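Long-range contact in histidinol-phosphate aminotransferase (Clostridium acetobutylicum, PDB 3FTB), which probably acts as a pyridoxal 5'-phosphate-dependent aminotransferase that forms histidinol phosphate in histidine biosynthesis: residues K100-V105 and S121-Y126. Residues are numbered along the deposited sequence; the frame is centred on the assembly and turned at random.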
ATOM      1  N   LYS A 100     -19.733 -16.210   1.110  1.00 39.48           N
ATOM      2  CA  LYS A 100     -20.537 -16.209   2.329  1.00 38.01           C
ATOM      3  C   LYS A 100     -19.688 -16.438   3.580  1.00 41.95           C
ATOM      4  O   LYS A 100     -18.873 -17.359   3.628  1.00 44.10           O
ATOM      5  CB  LYS A 100     -21.623 -17.267   2.247  1.00 31.40           C
ATOM      6  CG  LYS A 100     -22.649 -17.183   3.348  1.00 38.73           C
ATOM      7  CD  LYS A 100     -23.753 -18.172   3.055  1.00 39.16           C
ATOM      8  CE  LYS A 100     -24.935 -17.996   3.965  1.00 45.67           C
ATOM      9  NZ  LYS A 100     -25.998 -18.960   3.571  1.00 40.06           N
ATOM     10  N   ILE A 101     -19.888 -15.604   4.596  1.00 36.30           N
ATOM     11  CA  ILE A 101     -19.082 -15.701   5.806  1.00 32.56           C
ATOM     12  C   ILE A 101     -19.923 -15.618   7.083  1.00 34.78           C
ATOM     13  O   ILE A 101     -20.931 -14.921   7.136  1.00 39.72           O
ATOM     14  CB  ILE A 101     -17.995 -14.601   5.840  1.00 23.81           C
ATOM     15  CG1 ILE A 101     -16.839 -15.012   6.756  1.00 25.44           C
ATOM     16  CG2 ILE A 101     -18.605 -13.284   6.285  1.00 31.01           C
ATOM     17  CD1 ILE A 101     -15.549 -14.174   6.585  1.00 13.79           C
ATOM     18  N   LEU A 102     -19.504 -16.350   8.106  1.00 36.90           N
ATOM     19  CA  LEU A 102     -20.044 -16.188   9.452  1.00 35.20           C
ATOM     20  C   LEU A 102     -19.188 -15.169  10.201  1.00 37.19           C
ATOM     21  O   LEU A 102     -17.994 -15.399  10.418  1.00 31.88           O
ATOM     22  CB  LEU A 102     -20.008 -17.526  10.202  1.00 20.05           C
ATOM     23  CG  LEU A 102     -20.573 -17.601  11.620  1.00 17.63           C
ATOM     24  CD1 LEU A 102     -22.058 -17.703  11.535  1.00 25.97           C
ATOM     25  CD2 LEU A 102     -19.995 -18.826  12.321  1.00 20.65           C
ATOM     26  N   ILE A 103     -19.787 -14.044  10.583  1.00 34.98           N
ATOM     27  CA  ILE A 103     -19.070 -13.054  11.373  1.00 24.48           C
ATOM     28  C   ILE A 103     -19.527 -13.137  12.819  1.00 30.16           C
ATOM     29  O   ILE A 103     -20.714 -13.010  13.112  1.00 33.56           O
ATOM     30  CB  ILE A 103     -19.245 -11.615  10.836  1.00 26.36           C
ATOM     31  CG1 ILE A 103     -19.042 -11.577   9.321  1.00 33.50           C
ATOM     32  CG2 ILE A 103     -18.248 -10.682  11.513  1.00 20.19           C
ATOM     33  CD1 ILE A 103     -19.183 -10.203   8.711  1.00 33.12           C
ATOM     34  N   ILE A 104     -18.580 -13.416  13.711  1.00 31.99           N
ATOM     35  CA  ILE A 104     -18.856 -13.425  15.132  1.00 28.53           C
ATOM     36  C   ILE A 104     -18.894 -11.975  15.574  1.00 27.65           C
ATOM     37  O   ILE A 104     -17.984 -11.198  15.268  1.00 23.71           O
ATOM     38  CB  ILE A 104     -17.788 -14.193  15.934  1.00 30.48           C
ATOM     39  CG1 ILE A 104     -18.066 -15.695  15.878  1.00 32.90           C
ATOM     40  CG2 ILE A 104     -17.804 -13.744  17.396  1.00 30.84           C
ATOM     41  CD1 ILE A 104     -18.397 -16.210  14.502  1.00 35.14           C
ATOM     42  N   VAL A 105     -19.942 -11.618  16.304  1.00 29.99           N
ATOM     43  CA  VAL A 105     -20.242 -10.223  16.561  1.00 28.62           C
ATOM     44  C   VAL A 105     -20.881 -10.113  17.961  1.00 40.90           C
ATOM     45  O   VAL A 105     -21.545 -11.052  18.403  1.00 49.82           O
ATOM     46  CB  VAL A 105     -21.168  -9.703  15.436  1.00 25.02           C
ATOM     47  CG1 VAL A 105     -22.620 -10.098  15.712  1.00 16.49           C
ATOM     48  CG2 VAL A 105     -21.010  -8.206  15.244  1.00 29.66           C
ATOM     49  N   SER A 121     -21.908 -12.862   1.256  1.00 46.60           N
ATOM     50  CA  SER A 121     -23.083 -13.063   2.102  1.00 41.75           C
ATOM     51  C   SER A 121     -22.676 -13.130   3.574  1.00 36.57           C
ATOM     52  O   SER A 121     -21.653 -13.729   3.919  1.00 44.93           O
ATOM     53  CB  SER A 121     -23.819 -14.342   1.702  1.00 44.73           C
ATOM     54  OG  SER A 121     -24.055 -14.371   0.310  1.00 49.68           O
ATOM     55  N   VAL A 122     -23.474 -12.513   4.436  1.00 32.43           N
ATOM     56  CA  VAL A 122     -23.138 -12.431   5.851  1.00 31.34           C
ATOM     57  C   VAL A 122     -24.142 -13.165   6.724  1.00 32.87           C
ATOM     58  O   VAL A 122     -25.357 -12.983   6.596  1.00 38.05           O
ATOM     59  CB  VAL A 122     -23.024 -10.965   6.320  1.00 33.13           C
ATOM     60  CG1 VAL A 122     -23.118 -10.874   7.835  1.00 28.84           C
ATOM     61  CG2 VAL A 122     -21.723 -10.366   5.832  1.00 32.87           C
ATOM     62  N   VAL A 123     -23.607 -13.990   7.615  1.00 32.67           N
ATOM     63  CA  VAL A 123     -24.380 -14.705   8.621  1.00 35.19           C
ATOM     64  C   VAL A 123     -23.739 -14.387   9.970  1.00 37.79           C
ATOM     65  O   VAL A 123     -22.522 -14.488  10.111  1.00 47.75           O
ATOM     66  CB  VAL A 123     -24.320 -16.220   8.369  1.00 35.88           C
ATOM     67  CG1 VAL A 123     -25.075 -16.980   9.443  1.00 31.57           C
ATOM     68  CG2 VAL A 123     -24.856 -16.544   6.979  1.00 34.72           C
ATOM     69  N   PHE A 124     -24.536 -13.993  10.959  1.00 33.55           N
ATOM     70  CA  PHE A 124     -23.979 -13.584  12.255  1.00 34.97           C
ATOM     71  C   PHE A 124     -24.015 -14.677  13.335  1.00 34.95           C
ATOM     72  O   PHE A 124     -24.940 -15.503  13.391  1.00 32.12           O
ATOM     73  CB  PHE A 124     -24.648 -12.295  12.779  1.00 33.30           C
ATOM     74  CG  PHE A 124     -24.247 -11.036  12.031  1.00 34.91           C
ATOM     75  CD1 PHE A 124     -22.947 -10.543  12.104  1.00 33.45           C
ATOM     76  CD2 PHE A 124     -25.174 -10.334  11.273  1.00 42.06           C
ATOM     77  CE1 PHE A 124     -22.578  -9.390  11.422  1.00 26.41           C
ATOM     78  CE2 PHE A 124     -24.812  -9.170  10.585  1.00 37.50           C
ATOM     79  CZ  PHE A 124     -23.521  -8.698  10.660  1.00 29.05           C
ATOM     80  N   SER A 125     -22.983 -14.688  14.178  1.00 21.91           N
ATOM     81  CA  SER A 125     -23.013 -15.450  15.420  1.00 21.41           C
ATOM     82  C   SER A 125     -22.705 -14.502  16.579  1.00 26.00           C
ATOM     83  O   SER A 125     -21.647 -13.848  16.609  1.00 19.42           O
ATOM     84  CB  SER A 125     -22.025 -16.622  15.399  1.00 20.69           C
ATOM     85  OG  SER A 125     -22.110 -17.374  16.604  1.00 25.76           O
ATOM     86  N   TYR A 126     -23.638 -14.414  17.522  1.00 29.22           N
ATOM     87  CA  TYR A 126     -23.538 -13.432  18.596  1.00 36.25           C
ATOM     88  C   TYR A 126     -22.863 -13.976  19.850  1.00 38.74           C
ATOM     89  O   TYR A 126     -23.184 -15.074  20.314  1.00 42.45           O
ATOM     90  CB  TYR A 126     -24.930 -12.916  18.957  1.00 39.07           C
ATOM     91  CG  TYR A 126     -25.546 -11.996  17.920  1.00 46.28           C
ATOM     92  CD1 TYR A 126     -26.129 -12.507  16.770  1.00 46.54           C
ATOM     93  CD2 TYR A 126     -25.548 -10.618  18.098  1.00 48.31           C
ATOM     94  CE1 TYR A 126     -26.693 -11.677  15.822  1.00 51.47           C
ATOM     95  CE2 TYR A 126     -26.111  -9.777  17.159  1.00 55.24           C
ATOM     96  CZ  TYR A 126     -26.684 -10.309  16.021  1.00 59.72           C
ATOM     97  OH  TYR A 126     -27.246  -9.469  15.080  1.00 65.52           O
TER
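V105 lays its CG1 methyl over one face of the Y126 ring, a CH-pi contact with the carbon 3.9 Å from the ring centroid and 15° off its normal. The same methyl approaches the F124 ring obliquely, reaching CD1 at 3.7 Å, so one branch serves two aromatic rings. Its position follows from the first torsion of V105 (chi1 81°), which sets CG1 between the backbone N and the carbonyl carbon. V122 CG1 sits on one face of F124, 3.5 Å above the plane and shifted toward the rim, while the carbonyl oxygen of I103 lies at the ring's edge. Beyond these rings, I103 CD1 meets V122 CG2 and adds to the apolar surface on this side of the sheet, where I330 packs on V105, F124 and Y126.

On the other side, L102 CD1 reaches V123 CG1 at 3.7 Å and also approaches S125 CB, which I104 CD1 touches as well. K100 runs out fully extended, its aliphatic chain passing beside S121 and V123, though the 3.3 Å from K100 CE to V123 CG2 is too tight to be trusted.

Five backbone hydrogen bonds join the strands in parallel register, running from I101 N to S121 O (2.7 Å) through to V105 N to S125 O.

The pair illustrates the beta-alpha-beta crossover: helix 110-117 links the strands and covers I103, V122 and F124, whereas helix 135-141 packs against L102, I104 and S125, and its D137 OD2 is hydrogen-bonded to S125 OG. On its other edge strand 100-105 pairs with parallel strand 147-151, leaving 121-126 outermost in the chain's seven-stranded mixed sheet.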